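Local coordinates for translocator protein BipD (PDB 3NFT), which is required for invasion of epithelial cells and survival inside host cells, and probably regulates secretion of the effectors BipB and BipC by the type III secretion system, at residues A[53-58]-A[260-265]; A[232-237]-A[248-253]; A[80-85]-A[146-151]. All coordinates share one frame; numbering follows the deposited sequence. Where two conformers were deposited one is given.

Contact 1: A[53-58]-A[260-265]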
loop_
_atom_site.group_PDB
_atom_site.type_symbol
_atom_site.label_atom_id
_atom_site.label_comp_id
_atom_site.label_asym_id
_atom_site.label_seq_id
_atom_site.Cartn_x
_atom_site.Cartn_y
_atom_site.Cartn_z
ATOM N N GLU A 53 5.242 12.748 37.885
ATOM C CA GLU A 53 4.335 12.773 39.026
ATOM C C GLU A 53 4.364 11.445 39.761
ATOM O O GLU A 53 4.440 11.400 40.983
ATOM C CB GLU A 53 2.910 13.080 38.589
ATOM C CG GLU A 53 1.990 13.414 39.734
ATOM C CD GLU A 53 2.307 14.707 40.455
ATOM O OE1 GLU A 53 2.994 15.569 39.837
ATOM O OE2 GLU A 53 1.919 14.884 41.628
ATOM N N PHE A 54 4.309 10.365 38.991
ATOM C CA PHE A 54 4.371 9.012 39.563
ATOM C C PHE A 54 5.678 8.801 40.303
ATOM O O PHE A 54 5.737 8.262 41.413
ATOM C CB PHE A 54 4.208 8.014 38.430
ATOM C CG PHE A 54 4.032 6.576 38.873
ATOM C CD1 PHE A 54 2.748 6.036 38.996
ATOM C CD2 PHE A 54 5.126 5.765 39.104
ATOM C CE1 PHE A 54 2.575 4.717 39.352
ATOM C CE2 PHE A 54 4.941 4.440 39.491
ATOM C CZ PHE A 54 3.640 3.927 39.599
ATOM N N ALA A 55 6.766 9.206 39.675
ATOM C CA ALA A 55 8.087 9.053 40.266
ATOM C C ALA A 55 8.209 9.797 41.587
ATOM O O ALA A 55 8.913 9.342 42.511
ATOM C CB ALA A 55 9.172 9.567 39.281
ATOM N N SER A 56 7.546 10.951 41.671
ATOM C CA SER A 56 7.618 11.807 42.853
ATOM C C SER A 56 6.870 11.257 44.071
ATOM O O SER A 56 7.095 11.688 45.195
ATOM C CB SER A 56 7.123 13.212 42.520
ATOM O OG SER A 56 5.721 13.302 42.538
ATOM N N LEU A 57 5.939 10.328 43.845
ATOM C CA LEU A 57 5.194 9.772 44.953
ATOM C C LEU A 57 6.149 9.090 45.946
ATOM O O LEU A 57 7.084 8.401 45.529
ATOM C CB LEU A 57 4.111 8.829 44.421
ATOM C CG LEU A 57 3.042 8.417 45.415
ATOM C CD1 LEU A 57 1.722 8.303 44.749
ATOM C CD2 LEU A 57 3.487 7.094 46.053
ATOM N N ARG A 58 5.933 9.331 47.235
ATOM C CA ARG A 58 6.719 8.734 48.293
ATOM C C ARG A 58 5.883 8.408 49.476
ATOM O O ARG A 58 5.036 9.206 49.874
ATOM C CB ARG A 58 7.774 9.719 48.764
ATOM C CG ARG A 58 8.801 9.879 47.780
ATOM C CD ARG A 58 9.921 10.524 48.394
ATOM N NE ARG A 58 11.019 10.604 47.474
ATOM C CZ ARG A 58 12.171 11.168 47.822
ATOM N NH1 ARG A 58 12.331 11.599 49.071
ATOM N NH2 ARG A 58 13.160 11.210 46.957
ATOM N N ASN A 260 9.165 -0.687 39.001
ATOM C CA ASN A 260 8.965 -1.575 37.865
ATOM C C ASN A 260 7.776 -1.082 37.008
ATOM O O ASN A 260 7.840 -1.085 35.763
ATOM C CB ASN A 260 8.740 -2.997 38.362
ATOM C CG ASN A 260 8.986 -4.071 37.304
ATOM O OD1 ASN A 260 8.975 -3.840 36.061
ATOM N ND2 ASN A 260 9.189 -5.281 37.798
ATOM N N ILE A 261 6.677 -0.719 37.668
ATOM C CA ILE A 261 5.499 -0.216 36.952
ATOM C C ILE A 261 5.856 1.076 36.215
ATOM O O ILE A 261 5.512 1.212 35.052
ATOM C CB ILE A 261 4.296 -0.002 37.871
ATOM C CG1 ILE A 261 3.837 -1.346 38.471
ATOM C CG2 ILE A 261 3.145 0.733 37.110
ATOM C CD1 ILE A 261 2.710 -1.166 39.513
ATOM N N GLN A 262 6.652 1.951 36.851
ATOM C CA GLN A 262 7.073 3.172 36.162
ATOM C C GLN A 262 7.899 2.814 34.912
ATOM O O GLN A 262 7.738 3.419 33.857
ATOM C CB GLN A 262 7.930 4.068 37.059
ATOM C CG GLN A 262 8.297 5.368 36.384
ATOM C CD GLN A 262 9.227 6.275 37.187
ATOM O OE1 GLN A 262 10.148 6.933 36.619
ATOM N NE2 GLN A 262 8.997 6.358 38.484
ATOM N N ASN A 263 8.800 1.840 35.042
ATOM C CA ASN A 263 9.598 1.448 33.896
ATOM C C ASN A 263 8.763 0.884 32.748
ATOM O O ASN A 263 9.023 1.149 31.594
ATOM C CB ASN A 263 10.676 0.443 34.275
ATOM C CG ASN A 263 11.646 0.219 33.144
ATOM O OD1 ASN A 263 11.490 -0.703 32.356
ATOM N ND2 ASN A 263 12.602 1.141 33.000
ATOM N N ASP A 264 7.736 0.118 33.073
ATOM C CA ASP A 264 6.856 -0.434 32.057
ATOM C C ASP A 264 6.208 0.683 31.262
ATOM O O ASP A 264 6.110 0.616 30.035
ATOM C CB ASP A 264 5.748 -1.286 32.691
ATOM C CG ASP A 264 6.243 -2.568 33.311
ATOM O OD1 ASP A 264 7.315 -3.067 32.914
ATOM O OD2 ASP A 264 5.552 -3.056 34.233
ATOM N N VAL A 265 5.757 1.703 31.981
ATOM C CA VAL A 265 5.053 2.821 31.359
ATOM C C VAL A 265 6.034 3.705 30.591
ATOM O O VAL A 265 5.734 4.103 29.461
ATOM C CB VAL A 265 4.240 3.599 32.363
ATOM C CG1 VAL A 265 3.622 4.849 31.736
ATOM C CG2 VAL A 265 3.110 2.687 32.901
#
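Ala55 and Gln262 mark the closest backbone approach, 7.2 Å between their CA atoms, where the last turn of helix 41-56 meets the long helix 244-295. Gln262 and Phe54 share most of the contact. Gln262 CG lies anti to the backbone N (chi1 -176°) and the chain stays extended beyond it, which carries the amide past the Phe54 ring to Ala55. On the way, Gln262 CB lies 3.9 Å from Phe54 CD2. The two side chains run past each other in opposite directions, and the ring and amide planes stand 86° apart. Gln262 NE2 sits in the plane of the ring, at its edge, and packs 3.3 Å from Ala55 CB. No hydrogen bond joins the two segments. Farther round the ring, Phe54 CZ touches Ile261 CG2 at 4.1 Å, an apolar contact between side chains that cross at about a right angle. The Phe54 ring also stacks with Phe151 of helix 121-160 and touches Phe78 of helix 76-103. Lys258, one turn before Gln262, donates a hydrogen bond to Phe54 O. The C-terminal end of helix 41-56 is thus packed on the long helices 121-160 and 244-295, with helix 76-103 beside it.

Contact 2: A[232-237]-A[248-253]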
loop_
_atom_site.group_PDB
_atom_site.type_symbol
_atom_site.label_atom_id
_atom_site.label_comp_id
_atom_site.label_asym_id
_atom_site.label_seq_id
_atom_site.Cartn_x
_atom_site.Cartn_y
_atom_site.Cartn_z
ATOM N N ARG A 232 0.599 -6.110 46.858
ATOM C CA ARG A 232 -0.431 -6.607 47.782
ATOM C C ARG A 232 0.125 -7.656 48.754
ATOM O O ARG A 232 -0.096 -7.591 49.981
ATOM C CB ARG A 232 -1.613 -7.203 47.007
ATOM C CG ARG A 232 -2.843 -7.479 47.839
ATOM C CD ARG A 232 -3.803 -8.417 47.086
ATOM N NE ARG A 232 -3.119 -9.680 46.802
ATOM C CZ ARG A 232 -3.385 -10.508 45.790
ATOM N NH1 ARG A 232 -4.344 -10.236 44.908
ATOM N NH2 ARG A 232 -2.645 -11.602 45.641
ATOM N N ASP A 233 0.836 -8.638 48.210
ATOM C CA ASP A 233 1.354 -9.740 49.033
ATOM C C ASP A 233 2.493 -9.347 49.970
ATOM O O ASP A 233 2.819 -10.100 50.898
ATOM C CB ASP A 233 1.841 -10.881 48.151
ATOM C CG ASP A 233 0.733 -11.573 47.416
ATOM O OD1 ASP A 233 1.093 -12.329 46.485
ATOM O OD2 ASP A 233 -0.478 -11.383 47.732
ATOM N N SER A 234 3.069 -8.159 49.778
ATOM C CA SER A 234 4.124 -7.676 50.663
ATOM C C SER A 234 3.607 -7.171 52.008
ATOM O O SER A 234 4.387 -6.974 52.934
ATOM C CB SER A 234 4.943 -6.559 49.993
ATOM O OG SER A 234 4.203 -5.339 49.926
ATOM N N LEU A 235 2.310 -6.887 52.083
ATOM C CA LEU A 235 1.751 -6.139 53.204
ATOM C C LEU A 235 1.489 -7.023 54.415
ATOM O O LEU A 235 1.060 -8.186 54.276
ATOM C CB LEU A 235 0.459 -5.475 52.801
ATOM C CG LEU A 235 0.678 -4.269 51.889
ATOM C CD1 LEU A 235 -0.544 -4.035 51.040
ATOM C CD2 LEU A 235 1.100 -3.036 52.763
ATOM N N PRO A 236 1.717 -6.478 55.614
ATOM C CA PRO A 236 1.311 -7.130 56.858
ATOM C C PRO A 236 -0.167 -6.867 57.091
ATOM O O PRO A 236 -0.805 -6.138 56.325
ATOM C CB PRO A 236 2.164 -6.408 57.891
ATOM C CG PRO A 236 2.128 -4.988 57.391
ATOM C CD PRO A 236 2.220 -5.113 55.881
ATOM N N PRO A 237 -0.722 -7.431 58.166
ATOM C CA PRO A 237 -2.142 -7.210 58.485
ATOM C C PRO A 237 -2.413 -5.875 59.175
ATOM O O PRO A 237 -1.457 -5.157 59.475
ATOM C CB PRO A 237 -2.471 -8.393 59.411
ATOM C CG PRO A 237 -1.224 -8.662 60.013
ATOM C CD PRO A 237 -0.132 -8.467 59.017
ATOM N N GLN A 248 11.354 0.231 56.723
ATOM C CA GLN A 248 12.127 0.668 55.577
ATOM C C GLN A 248 12.412 -0.477 54.623
ATOM O O GLN A 248 12.433 -0.284 53.423
ATOM C CB GLN A 248 13.426 1.353 56.033
ATOM C CG GLN A 248 13.128 2.713 56.665
ATOM C CD GLN A 248 14.366 3.495 57.113
ATOM O OE1 GLN A 248 15.435 2.928 57.347
ATOM N NE2 GLN A 248 14.202 4.802 57.276
ATOM N N ALA A 249 12.630 -1.681 55.170
ATOM C CA ALA A 249 12.821 -2.845 54.326
ATOM C C ALA A 249 11.573 -3.110 53.491
ATOM O O ALA A 249 11.673 -3.433 52.293
ATOM C CB ALA A 249 13.137 -4.077 55.159
ATOM N N TRP A 250 10.400 -3.017 54.119
ATOM C CA TRP A 250 9.149 -3.206 53.410
ATOM C C TRP A 250 8.959 -2.111 52.339
ATOM O O TRP A 250 8.611 -2.379 51.196
ATOM C CB TRP A 250 7.949 -3.240 54.381
ATOM C CG TRP A 250 6.679 -3.118 53.595
ATOM C CD1 TRP A 250 6.063 -4.099 52.862
ATOM C CD2 TRP A 250 5.962 -1.903 53.309
ATOM N NE1 TRP A 250 4.975 -3.581 52.209
ATOM C CE2 TRP A 250 4.891 -2.237 52.457
ATOM C CE3 TRP A 250 6.098 -0.585 53.737
ATOM C CZ2 TRP A 250 3.987 -1.283 51.986
ATOM C CZ3 TRP A 250 5.200 0.359 53.282
ATOM C CH2 TRP A 250 4.165 0.014 52.413
ATOM N N ASN A 251 9.217 -0.867 52.728
ATOM C CA ASN A 251 9.055 0.288 51.832
ATOM C C ASN A 251 9.959 0.128 50.621
ATOM O O ASN A 251 9.577 0.404 49.502
ATOM C CB ASN A 251 9.388 1.569 52.601
ATOM C CG ASN A 251 8.961 2.840 51.896
ATOM O OD1 ASN A 251 8.191 2.821 50.928
ATOM N ND2 ASN A 251 9.423 3.970 52.425
ATOM N N THR A 252 11.174 -0.366 50.853
ATOM C CA THR A 252 12.103 -0.576 49.754
ATOM C C THR A 252 11.573 -1.623 48.778
ATOM O O THR A 252 11.645 -1.448 47.564
ATOM C CB THR A 252 13.499 -0.931 50.271
ATOM O OG1 THR A 252 14.006 0.194 51.018
ATOM C CG2 THR A 252 14.452 -1.289 49.126
ATOM N N ALA A 253 11.036 -2.721 49.302
ATOM C CA ALA A 253 10.460 -3.721 48.420
ATOM C C ALA A 253 9.277 -3.166 47.646
ATOM O O ALA A 253 9.137 -3.416 46.452
ATOM C CB ALA A 253 10.045 -4.948 49.214
#
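The indole of Trp250 overlaps the turn after helix 226-233, with its pyrrole side at Ser234 and its six-membered ring at Leu235. With CG anti to the backbone N (chi1 167°), the indole points off helix 244-295 and its NE1 edge faces Ser234. Trp250 NE1 donates a hydrogen bond to Ser234 OG at 3.0 Å. The bond is bent, with an angle of 144° at the hydrogen, and the oxygen is tilted 20° from the ring plane. Ser234 OG is also hydrogen-bonded to Met231 O, so this hydroxyl links the buried indole N-H to the backbone of the preceding helix. The neighbouring ring carbon, Trp250 CD1, lies 3.3 Å from Ser234 O. Leu235 uses one methyl. Its CD2 packs 3.5 Å from Trp250 CZ2 and 3.9 Å from Trp250 CE2, and the side chain crosses the indole at a slant. The same leucine touches Ile180 and Ile184 of helix 177-189, while Ile175 of strand 172-175 touches both Leu235 and Trp250. The indole also meets the rings of Trp242 and Phe254. The nearest backbones are those of Ser234 and Trp250, with CA atoms 7.3 Å apart. Between the two segments the chain passes through strand 240-243 before entering helix 244-295. The arrangement is a helix-turn-strand-helix connection folded back on itself. A tryptophan near the start of the long helix closes it, joining that helix to the mixed alpha/beta region inserted between the two predicted coiled-coil helices of this tip protein.

Contact 3: A[80-85]-A[146-151]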
loop_
_atom_site.group_PDB
_atom_site.type_symbol
_atom_site.label_atom_id
_atom_site.label_comp_id
_atom_site.label_asym_id
_atom_site.label_seq_id
_atom_site.Cartn_x
_atom_site.Cartn_y
_atom_site.Cartn_z
ATOM N N ASP A 80 -4.518 15.013 32.143
ATOM C CA ASP A 80 -4.033 15.907 31.105
ATOM C C ASP A 80 -3.362 15.059 30.013
ATOM O O ASP A 80 -3.498 15.341 28.828
ATOM C CB ASP A 80 -2.970 16.872 31.659
ATOM C CG ASP A 80 -3.517 17.961 32.595
ATOM O OD1 ASP A 80 -4.714 18.259 32.573
ATOM O OD2 ASP A 80 -2.686 18.568 33.332
ATOM N N ALA A 81 -2.596 14.037 30.414
ATOM C CA ALA A 81 -1.925 13.176 29.425
ATOM C C ALA A 81 -2.946 12.391 28.590
ATOM O O ALA A 81 -2.825 12.285 27.386
ATOM C CB ALA A 81 -0.956 12.246 30.075
ATOM N N ARG A 82 -3.944 11.811 29.254
ATOM C CA ARG A 82 -4.968 11.058 28.541
ATOM C C ARG A 82 -5.700 11.955 27.536
ATOM O O ARG A 82 -5.951 11.548 26.392
ATOM C CB ARG A 82 -5.940 10.454 29.541
ATOM C CG ARG A 82 -5.274 9.358 30.353
ATOM C CD ARG A 82 -6.132 8.939 31.550
ATOM N NE ARG A 82 -7.454 8.545 31.089
ATOM C CZ ARG A 82 -8.551 8.521 31.825
ATOM N NH1 ARG A 82 -8.521 8.849 33.112
ATOM N NH2 ARG A 82 -9.684 8.119 31.260
ATOM N N VAL A 83 -6.043 13.164 27.951
ATOM C CA VAL A 83 -6.708 14.124 27.064
ATOM C C VAL A 83 -5.844 14.479 25.840
ATOM O O VAL A 83 -6.324 14.517 24.684
ATOM C CB VAL A 83 -7.088 15.401 27.827
ATOM C CG1 VAL A 83 -7.504 16.498 26.854
ATOM C CG2 VAL A 83 -8.208 15.082 28.826
ATOM N N ALA A 84 -4.554 14.672 26.082
ATOM C CA ALA A 84 -3.642 15.048 25.019
ATOM C C ALA A 84 -3.434 13.892 24.035
ATOM O O ALA A 84 -3.336 14.113 22.838
ATOM C CB ALA A 84 -2.321 15.522 25.588
ATOM N N VAL A 85 -3.407 12.648 24.530
ATOM C CA VAL A 85 -3.205 11.509 23.669
ATOM C C VAL A 85 -4.426 11.360 22.753
ATOM O O VAL A 85 -4.290 11.132 21.547
ATOM C CB VAL A 85 -2.983 10.231 24.476
ATOM C CG1 VAL A 85 -3.087 9.028 23.593
ATOM C CG2 VAL A 85 -1.591 10.261 25.178
ATOM N N GLY A 146 -5.435 3.411 27.973
ATOM C CA GLY A 146 -5.673 2.381 28.986
ATOM C C GLY A 146 -4.513 2.224 29.942
ATOM O O GLY A 146 -4.677 2.118 31.163
ATOM N N LEU A 147 -3.310 2.190 29.398
ATOM C CA LEU A 147 -2.144 2.055 30.250
ATOM C C LEU A 147 -1.974 3.288 31.144
ATOM O O LEU A 147 -1.529 3.169 32.276
ATOM C CB LEU A 147 -0.896 1.743 29.439
ATOM C CG LEU A 147 -0.625 0.242 29.191
ATOM C CD1 LEU A 147 -0.170 -0.488 30.442
ATOM C CD2 LEU A 147 -1.841 -0.494 28.605
ATOM N N THR A 148 -2.325 4.462 30.634
ATOM C CA THR A 148 -2.206 5.655 31.455
ATOM C C THR A 148 -3.276 5.666 32.547
ATOM O O THR A 148 -3.034 6.111 33.662
ATOM C CB THR A 148 -2.241 6.944 30.606
ATOM O OG1 THR A 148 -1.183 6.880 29.626
ATOM C CG2 THR A 148 -2.068 8.188 31.482
ATOM N N LYS A 149 -4.471 5.166 32.232
ATOM C CA LYS A 149 -5.467 5.000 33.275
ATOM C C LYS A 149 -5.010 4.051 34.378
ATOM O O LYS A 149 -5.196 4.306 35.578
ATOM C CB LYS A 149 -6.772 4.513 32.653
ATOM C CG LYS A 149 -7.826 4.239 33.663
ATOM C CD LYS A 149 -8.341 5.454 34.391
ATOM C CE LYS A 149 -9.705 5.124 35.021
ATOM N NZ LYS A 149 -10.088 6.069 36.077
ATOM N N TYR A 150 -4.421 2.930 33.982
ATOM C CA TYR A 150 -3.790 2.015 34.930
ATOM C C TYR A 150 -2.754 2.706 35.800
ATOM O O TYR A 150 -2.752 2.603 37.015
ATOM C CB TYR A 150 -3.156 0.877 34.168
ATOM C CG TYR A 150 -2.047 0.095 34.852
ATOM C CD1 TYR A 150 -2.268 -0.629 36.029
ATOM C CD2 TYR A 150 -0.794 0.012 34.287
ATOM C CE1 TYR A 150 -1.270 -1.369 36.600
ATOM C CE2 TYR A 150 0.223 -0.729 34.862
ATOM C CZ TYR A 150 -0.016 -1.426 36.027
ATOM O OH TYR A 150 0.982 -2.187 36.581
ATOM N N PHE A 151 -1.870 3.441 35.124
ATOM C CA PHE A 151 -0.757 4.150 35.770
ATOM C C PHE A 151 -1.322 5.129 36.796
ATOM O O PHE A 151 -0.832 5.201 37.909
ATOM C CB PHE A 151 0.039 4.843 34.662
ATOM C CG PHE A 151 1.414 5.339 35.039
ATOM C CD1 PHE A 151 2.311 4.564 35.755
ATOM C CD2 PHE A 151 1.839 6.582 34.543
ATOM C CE1 PHE A 151 3.609 5.007 36.015
ATOM C CE2 PHE A 151 3.131 7.018 34.776
ATOM C CZ PHE A 151 4.010 6.244 35.516
#
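Arg82 runs alongside Thr148 and then meets Lys149, giving its aliphatic part to the first and its guanidinium to the second. Against Thr148 the two side chains slide past each other in opposite directions. Arg82 CG packs 3.6 Å from Thr148 CG2 and 3.9 Å from Thr148 CB. The threonine methyl is anti to its backbone N and faces helix 76-103. Its hydroxyl takes the other branch, with chi1 at -57°, and is hydrogen-bonded to Val144 O within its own helix. This buried polar group is therefore satisfied locally, while the methyl serves the helix interface. Ala81 CB approaches the same methyl more loosely, at 4.4 Å from Thr148 CG2.

Farther out, the arginine chain bends at chi3 (55°) and crosses the lysine obliquely. Lys149 CD sits over one face of the guanidinium, toward its rim, 3.6 Å from Arg82 NH1. The lysine chain is itself bent at chi2. The two charged ends come near each other, with Arg82 NH1 4.4 Å from Lys149 NZ. This like-charge approach is probably eased by the acceptors around the guanidinium. Arg82 NH2 forms a salt bridge with Glu145, and Arg82 NH1 is hydrogen-bonded to Gln152, both on helix 121-160. No hydrogen bond runs between the two segments themselves.

The helices are almost exactly antiparallel here, at 176°, and their axes come within 9.8 Å. Leu47 of helix 41-56 touches Ala81, Val85 and Thr148, while helix 244-295 meets both helices, Tyr272 touching Val85 and Leu268 touching Leu147. Helix 76-103 thus packs along helix 121-160, with helix 41-56 touching both and helix 244-295 also in contact with both.

Overall arrangement
Contacts 1 and 3 adjoin, with centres about 14 Å apart. Besides the Phe54-Phe151 stack, their direct link is aromatic and aliphatic: Ile261 CG1 lies 3.5 Å from Tyr150 OH, and Val265 CG2 lies 3.5 Å from Phe151 CD1. Together they pack the helical N-terminal part of the chain onto both long helices, consistent with the chaperone role of the N-terminal domain. Contact 2 shares helix 244-295 with contact 1, nearer the start of that helix. Their centres are about 17 Å apart and their nearest atoms about 6 Å. Contacts 2 and 3 are farther apart, about 28 Å between centres. Along the chain, contact 1 encloses both of the others, which follow one another in series.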